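Local coordinates for periplasmic binding protein (Xylanimonas cellulosilytica, PDB 4MX8) that probably captures an iron-siderophore or related metal chelate outside the cell membrane and hands it to an ABC importer, at residues F238-D243 and N274-A279; P244-V249 and E281-Y286. All blocks are in the same frame, centred on the assembly; numbering follows the deposited sequence.

Contact 1 of 2, residues F238-D243 and N274-A279; sequences FLLEHD and NRTTAA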
loop_
_atom_site.group_PDB
_atom_site.type_symbol
_atom_site.label_atom_id
_atom_site.label_comp_id
_atom_site.label_asym_id
_atom_site.label_seq_id
_atom_site.Cartn_x
_atom_site.Cartn_y
_atom_site.Cartn_z
ATOM N N PHE A 238 6.209 -9.900 -24.734
ATOM C CA PHE A 238 6.778 -8.644 -24.250
ATOM C C PHE A 238 7.941 -8.933 -23.310
ATOM O O PHE A 238 8.988 -8.291 -23.395
ATOM C CB PHE A 238 5.696 -7.819 -23.531
ATOM C CG PHE A 238 6.153 -6.457 -23.056
ATOM C CD1 PHE A 238 6.818 -6.306 -21.838
ATOM C CD2 PHE A 238 5.885 -5.319 -23.811
ATOM C CE1 PHE A 238 7.235 -5.053 -21.391
ATOM C CE2 PHE A 238 6.290 -4.061 -23.365
ATOM C CZ PHE A 238 6.968 -3.935 -22.152
ATOM N N LEU A 239 7.753 -9.893 -22.405
ATOM C CA LEU A 239 8.800 -10.237 -21.448
ATOM C C LEU A 239 10.020 -10.702 -22.206
ATOM O O LEU A 239 11.126 -10.233 -21.956
ATOM C CB LEU A 239 8.346 -11.330 -20.492
ATOM C CG LEU A 239 7.205 -10.927 -19.577
ATOM C CD1 LEU A 239 6.837 -12.077 -18.672
ATOM C CD2 LEU A 239 7.617 -9.725 -18.776
ATOM N N LEU A 240 9.792 -11.607 -23.152
ATOM C CA LEU A 240 10.862 -12.211 -23.932
ATOM C C LEU A 240 11.594 -11.197 -24.798
ATOM O O LEU A 240 12.810 -11.261 -24.934
ATOM C CB LEU A 240 10.302 -13.310 -24.817
ATOM C CG LEU A 240 11.400 -14.174 -25.399
ATOM C CD1 LEU A 240 12.208 -14.780 -24.274
ATOM C CD2 LEU A 240 10.777 -15.237 -26.227
ATOM N N GLU A 241 10.847 -10.267 -25.382
ATOM C CA GLU A 241 11.429 -9.218 -26.217
ATOM C C GLU A 241 12.426 -8.355 -25.462
ATOM O O GLU A 241 13.599 -8.291 -25.835
ATOM C CB GLU A 241 10.334 -8.332 -26.820
ATOM C CG GLU A 241 10.826 -6.990 -27.348
ATOM C CD GLU A 241 9.848 -6.343 -28.311
ATOM O OE1 GLU A 241 8.636 -6.645 -28.232
ATOM O OE2 GLU A 241 10.296 -5.536 -29.159
ATOM N N HIS A 242 11.943 -7.710 -24.402
ATOM C CA HIS A 242 12.721 -6.760 -23.613
ATOM C C HIS A 242 13.572 -7.448 -22.559
ATOM O O HIS A 242 14.521 -6.853 -22.031
ATOM C CB HIS A 242 11.788 -5.742 -22.961
ATOM C CG HIS A 242 10.970 -4.984 -23.951
ATOM N ND1 HIS A 242 11.533 -4.167 -24.906
ATOM C CD2 HIS A 242 9.634 -4.944 -24.163
ATOM C CE1 HIS A 242 10.579 -3.645 -25.657
ATOM N NE2 HIS A 242 9.417 -4.101 -25.227
ATOM N N ASP A 243 13.212 -8.697 -22.270
ATOM C CA ASP A 243 13.987 -9.600 -21.416
ATOM C C ASP A 243 14.713 -8.942 -20.244
ATOM O O ASP A 243 15.923 -8.727 -20.296
ATOM C CB ASP A 243 14.959 -10.421 -22.263
ATOM C CG ASP A 243 15.633 -11.519 -21.468
ATOM O OD1 ASP A 243 16.835 -11.760 -21.713
ATOM O OD2 ASP A 243 14.965 -12.128 -20.592
ATOM N N ASN A 274 9.492 -19.245 -19.971
ATOM C CA ASN A 274 10.611 -20.090 -19.541
ATOM C C ASN A 274 11.897 -19.899 -20.342
ATOM O O ASN A 274 12.937 -20.431 -19.963
ATOM C CB ASN A 274 10.234 -21.569 -19.531
ATOM C CG ASN A 274 9.151 -21.882 -18.535
ATOM O OD1 ASN A 274 8.165 -22.524 -18.873
ATOM N ND2 ASN A 274 9.325 -21.436 -17.297
ATOM N N ARG A 275 11.816 -19.154 -21.448
ATOM C CA ARG A 275 12.964 -18.871 -22.313
ATOM C C ARG A 275 13.601 -17.551 -21.905
ATOM O O ARG A 275 14.737 -17.240 -22.251
ATOM C CB ARG A 275 12.524 -18.790 -23.770
ATOM C CG ARG A 275 12.452 -20.125 -24.469
ATOM C CD ARG A 275 12.117 -19.959 -25.935
ATOM N NE ARG A 275 10.688 -19.773 -26.184
ATOM C CZ ARG A 275 10.193 -18.868 -27.021
ATOM N NH1 ARG A 275 11.011 -18.062 -27.672
ATOM N NH2 ARG A 275 8.886 -18.761 -27.206
ATOM N N THR A 276 12.823 -16.784 -21.158
ATOM C CA THR A 276 13.210 -15.505 -20.587
ATOM C C THR A 276 14.462 -15.631 -19.708
ATOM O O THR A 276 14.658 -16.651 -19.045
ATOM C CB THR A 276 11.996 -14.986 -19.798
ATOM O OG1 THR A 276 11.230 -14.114 -20.637
ATOM C CG2 THR A 276 12.371 -14.306 -18.507
ATOM N N THR A 277 15.325 -14.614 -19.720
ATOM C CA THR A 277 16.527 -14.651 -18.881
ATOM C C THR A 277 16.154 -14.763 -17.412
ATOM O O THR A 277 16.698 -15.610 -16.690
ATOM C CB THR A 277 17.431 -13.415 -19.066
ATOM O OG1 THR A 277 18.041 -13.452 -20.359
ATOM C CG2 THR A 277 18.528 -13.392 -18.014
ATOM N N ALA A 278 15.227 -13.903 -16.982
ATOM C CA ALA A 278 14.754 -13.913 -15.605
ATOM C C ALA A 278 14.372 -15.324 -15.140
ATOM O O ALA A 278 14.767 -15.760 -14.066
ATOM C CB ALA A 278 13.588 -12.958 -15.444
ATOM N N ALA A 279 13.622 -16.049 -15.959
ATOM C CA ALA A 279 13.207 -17.390 -15.582
ATOM C C ALA A 279 14.379 -18.376 -15.551
ATOM O O ALA A 279 14.524 -19.133 -14.596
ATOM C CB ALA A 279 12.108 -17.883 -16.496
#
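The carboxylate of Asp243 meets the first turn of helix 277-280 with both of its oxygens, its side chain crossing that of Thr277 at about a right angle. OD2 accepts the backbone N of Thr277 at 2.7 Å, on its syn side and 22° out of the carboxylate plane, while OD1 accepts a hydrogen bond from the hydroxyl OG1 of the same residue. One residue thus offers a main-chain and a side-chain donor to one carboxylate, which fixes its rotation. With CG anti to the backbone N (chi1 -171°), the acid group extends across to the other segment from the residue of positive phi that directly follows helix 236-242. Here two short connections of the alpha/beta lobe meet: each helix leads, through a turn, into one of two adjacent parallel strands, and a negative charge at the amino end of helix 277-280 probably suits the helix dipole. Without the carboxylate, as with an alanine here, the Thr277 amide and hydroxyl would probably lose their shared acceptor, and the link between the two segments at this end with it. Beside this polar grip, Leu240 spreads its two methyls: CD1 lies 3.8 Å from Thr276 OG1, and CD2 approaches the Arg275 guanidinium obliquely. That guanidinium is salt-bridged through NH2 to Glu271. On the buried side Leu239 CB comes to 4.0 Å from Thr276 OG1, and Leu239 also packs on Leu184 and Leu247 of the neighbouring strands.

Contact 2 of 2, residues P244-V249 and E281-Y286; sequences PQWLWV and EDHVLY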
loop_
_atom_site.group_PDB
_atom_site.type_symbol
_atom_site.label_atom_id
_atom_site.label_comp_id
_atom_site.label_asym_id
_atom_site.label_seq_id
_atom_site.Cartn_x
_atom_site.Cartn_y
_atom_site.Cartn_z
ATOM N N PRO A 244 13.967 -8.614 -19.185
ATOM C CA PRO A 244 14.551 -8.019 -17.988
ATOM C C PRO A 244 15.351 -9.061 -17.228
ATOM O O PRO A 244 14.991 -10.245 -17.267
ATOM C CB PRO A 244 13.327 -7.594 -17.171
ATOM C CG PRO A 244 12.237 -8.484 -17.623
ATOM C CD PRO A 244 12.516 -8.827 -19.058
ATOM N N GLN A 245 16.423 -8.620 -16.570
ATOM C CA GLN A 245 17.261 -9.495 -15.771
ATOM C C GLN A 245 16.522 -10.029 -14.544
ATOM O O GLN A 245 16.684 -11.186 -14.168
ATOM C CB GLN A 245 18.525 -8.755 -15.339
ATOM C CG GLN A 245 19.519 -9.642 -14.619
ATOM C CD GLN A 245 20.209 -10.590 -15.567
ATOM O OE1 GLN A 245 20.388 -10.267 -16.738
ATOM N NE2 GLN A 245 20.590 -11.772 -15.079
ATOM N N TRP A 246 15.719 -9.175 -13.917
ATOM C CA TRP A 246 14.937 -9.569 -12.760
ATOM C C TRP A 246 13.478 -9.268 -13.047
ATOM O O TRP A 246 13.157 -8.197 -13.591
ATOM C CB TRP A 246 15.378 -8.758 -11.557
ATOM C CG TRP A 246 16.785 -8.941 -11.200
ATOM C CD1 TRP A 246 17.832 -8.158 -11.576
ATOM C CD2 TRP A 246 17.324 -9.982 -10.392
ATOM N NE1 TRP A 246 19.000 -8.650 -11.045
ATOM C CE2 TRP A 246 18.711 -9.775 -10.314
ATOM C CE3 TRP A 246 16.769 -11.072 -9.724
ATOM C CZ2 TRP A 246 19.553 -10.620 -9.590
ATOM C CZ3 TRP A 246 17.606 -11.914 -9.010
ATOM C CH2 TRP A 246 18.983 -11.683 -8.950
ATOM N N LEU A 247 12.598 -10.207 -12.693
ATOM C CA LEU A 247 11.156 -10.025 -12.860
ATOM C C LEU A 247 10.505 -10.050 -11.487
ATOM O O LEU A 247 10.624 -11.044 -10.764
ATOM C CB LEU A 247 10.575 -11.133 -13.736
ATOM C CG LEU A 247 9.089 -11.104 -14.127
ATOM C CD1 LEU A 247 8.815 -10.021 -15.146
ATOM C CD2 LEU A 247 8.662 -12.450 -14.674
ATOM N N TRP A 248 9.835 -8.949 -11.131
ATOM C CA TRP A 248 9.185 -8.799 -9.828
ATOM C C TRP A 248 7.679 -8.906 -9.964
ATOM O O TRP A 248 7.059 -8.054 -10.586
ATOM C CB TRP A 248 9.502 -7.431 -9.236
ATOM C CG TRP A 248 10.957 -7.161 -8.990
ATOM C CD1 TRP A 248 11.854 -6.643 -9.876
ATOM C CD2 TRP A 248 11.678 -7.369 -7.773
ATOM N NE1 TRP A 248 13.091 -6.520 -9.289
ATOM C CE2 TRP A 248 13.005 -6.954 -7.995
ATOM C CE3 TRP A 248 11.327 -7.857 -6.515
ATOM C CZ2 TRP A 248 13.979 -7.013 -7.012
ATOM C CZ3 TRP A 248 12.297 -7.912 -5.538
ATOM C CH2 TRP A 248 13.608 -7.497 -5.793
ATOM N N VAL A 249 7.089 -9.927 -9.350
ATOM C CA VAL A 249 5.697 -10.278 -9.608
ATOM C C VAL A 249 4.762 -10.045 -8.428
ATOM O O VAL A 249 5.022 -10.515 -7.319
ATOM C CB VAL A 249 5.592 -11.758 -9.979
ATOM C CG1 VAL A 249 4.179 -12.096 -10.393
ATOM C CG2 VAL A 249 6.575 -12.080 -11.088
ATOM N N GLU A 281 17.430 -17.965 -15.037
ATOM C CA GLU A 281 18.455 -17.640 -14.060
ATOM C C GLU A 281 17.883 -17.577 -12.632
ATOM O O GLU A 281 18.588 -17.183 -11.707
ATOM C CB GLU A 281 19.113 -16.314 -14.446
ATOM C CG GLU A 281 20.616 -16.284 -14.299
ATOM C CD GLU A 281 21.310 -17.182 -15.294
ATOM O OE1 GLU A 281 20.763 -17.395 -16.401
ATOM O OE2 GLU A 281 22.409 -17.677 -14.967
ATOM N N ASP A 282 16.616 -17.967 -12.460
ATOM C CA ASP A 282 15.977 -18.004 -11.145
ATOM C C ASP A 282 15.952 -16.591 -10.535
ATOM O O ASP A 282 16.331 -16.360 -9.382
ATOM C CB ASP A 282 16.685 -19.021 -10.241
ATOM C CG ASP A 282 15.864 -19.414 -9.025
ATOM O OD1 ASP A 282 14.658 -19.067 -8.946
ATOM O OD2 ASP A 282 16.443 -20.088 -8.144
ATOM N N HIS A 283 15.483 -15.650 -11.344
ATOM C CA HIS A 283 15.479 -14.241 -11.017
ATOM C C HIS A 283 14.047 -13.728 -11.040
ATOM O O HIS A 283 13.816 -12.538 -11.257
ATOM C CB HIS A 283 16.309 -13.479 -12.047
ATOM C CG HIS A 283 17.794 -13.616 -11.863
ATOM N ND1 HIS A 283 18.703 -12.939 -12.651
ATOM C CD2 HIS A 283 18.526 -14.335 -10.976
ATOM C CE1 HIS A 283 19.931 -13.241 -12.262
ATOM N NE2 HIS A 283 19.852 -14.085 -11.247
ATOM N N VAL A 284 13.083 -14.628 -10.843
ATOM C CA VAL A 284 11.683 -14.226 -10.662
ATOM C C VAL A 284 11.363 -14.149 -9.175
ATOM O O VAL A 284 11.411 -15.151 -8.472
ATOM C CB VAL A 284 10.697 -15.193 -11.379
ATOM C CG1 VAL A 284 9.264 -14.829 -11.084
ATOM C CG2 VAL A 284 10.925 -15.163 -12.875
ATOM N N LEU A 285 11.047 -12.954 -8.697
ATOM C CA LEU A 285 10.760 -12.758 -7.280
ATOM C C LEU A 285 9.298 -12.411 -7.086
ATOM O O LEU A 285 8.783 -11.511 -7.759
ATOM C CB LEU A 285 11.613 -11.619 -6.724
ATOM C CG LEU A 285 13.088 -11.773 -7.066
ATOM C CD1 LEU A 285 13.610 -10.426 -7.402
ATOM C CD2 LEU A 285 13.851 -12.376 -5.924
ATOM N N TYR A 286 8.631 -13.112 -6.172
ATOM C CA TYR A 286 7.221 -12.824 -5.901
ATOM C C TYR A 286 7.024 -11.922 -4.679
ATOM O O TYR A 286 7.571 -12.169 -3.599
ATOM C CB TYR A 286 6.434 -14.122 -5.773
ATOM C CG TYR A 286 6.361 -14.875 -7.073
ATOM C CD1 TYR A 286 5.294 -14.690 -7.942
ATOM C CD2 TYR A 286 7.370 -15.749 -7.453
ATOM C CE1 TYR A 286 5.224 -15.363 -9.143
ATOM C CE2 TYR A 286 7.306 -16.430 -8.650
ATOM C CZ TYR A 286 6.230 -16.229 -9.488
ATOM O OH TYR A 286 6.165 -16.884 -10.688
#
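His283 and Trp246 stack face to face at the start of a parallel strand pair, 246-251 beside the outermost strand 284-287 in the mixed sheet of this lobe. The imidazole lies over the six-membered ring of the indole, centroids 3.6 Å apart and planes at 17°. The same imidazole also serves as a donor: ND1 reaches Gln245 O at 3.1 Å, with the oxygen near the ring plane but the donor above the carbonyl plane, and the bond is bent to 139°. Further along, Leu285 has much of its surface buried on the same side of the sheet as Trp248. Leu285 lies beside Trp248, pointing the same way, with CD1 over the face of the six-membered ring, a fit modelled too close to be read in detail. Val312, near the C-terminus, packs against both. The other face carries Leu247, Val249, Val284 and Tyr286, where Val249 CG2 meets Val284 CG1 at 3.8 Å and Val249 CB comes 3.6 Å from Tyr286 CD1. Between the two layers the backbones bond in parallel register: Leu247 N gives to His283 O at 3.0 Å, Leu285 N returns a bond to Leu247 O at 2.8 Å, and Val249 N gives to Leu285 O, also at 2.8 Å.

Overall arrangement
The two contacts are successive levels of one architecture, with centres 10 Å apart. Helix 236-242 runs on into strand 246-251 and helix 277-280 into strand 284-287, so the meeting of the end of helix 236-242 with the start of helix 277-280 in contact 1 is continued by the strand pairing of contact 2. The Schellman motif with Asp282 at its C-prime position makes the second turn: Ala278 O probably accepts His283 N at 2.8 Å. At the first turn, Leu239 O lies 3.5 Å from Pro244 CD, and Ala278 CB packs 3.6 Å from Pro244 O. Both contacts sit on the same side of the chain's centre, about 28 Å and 21 Å from it, measured between centres.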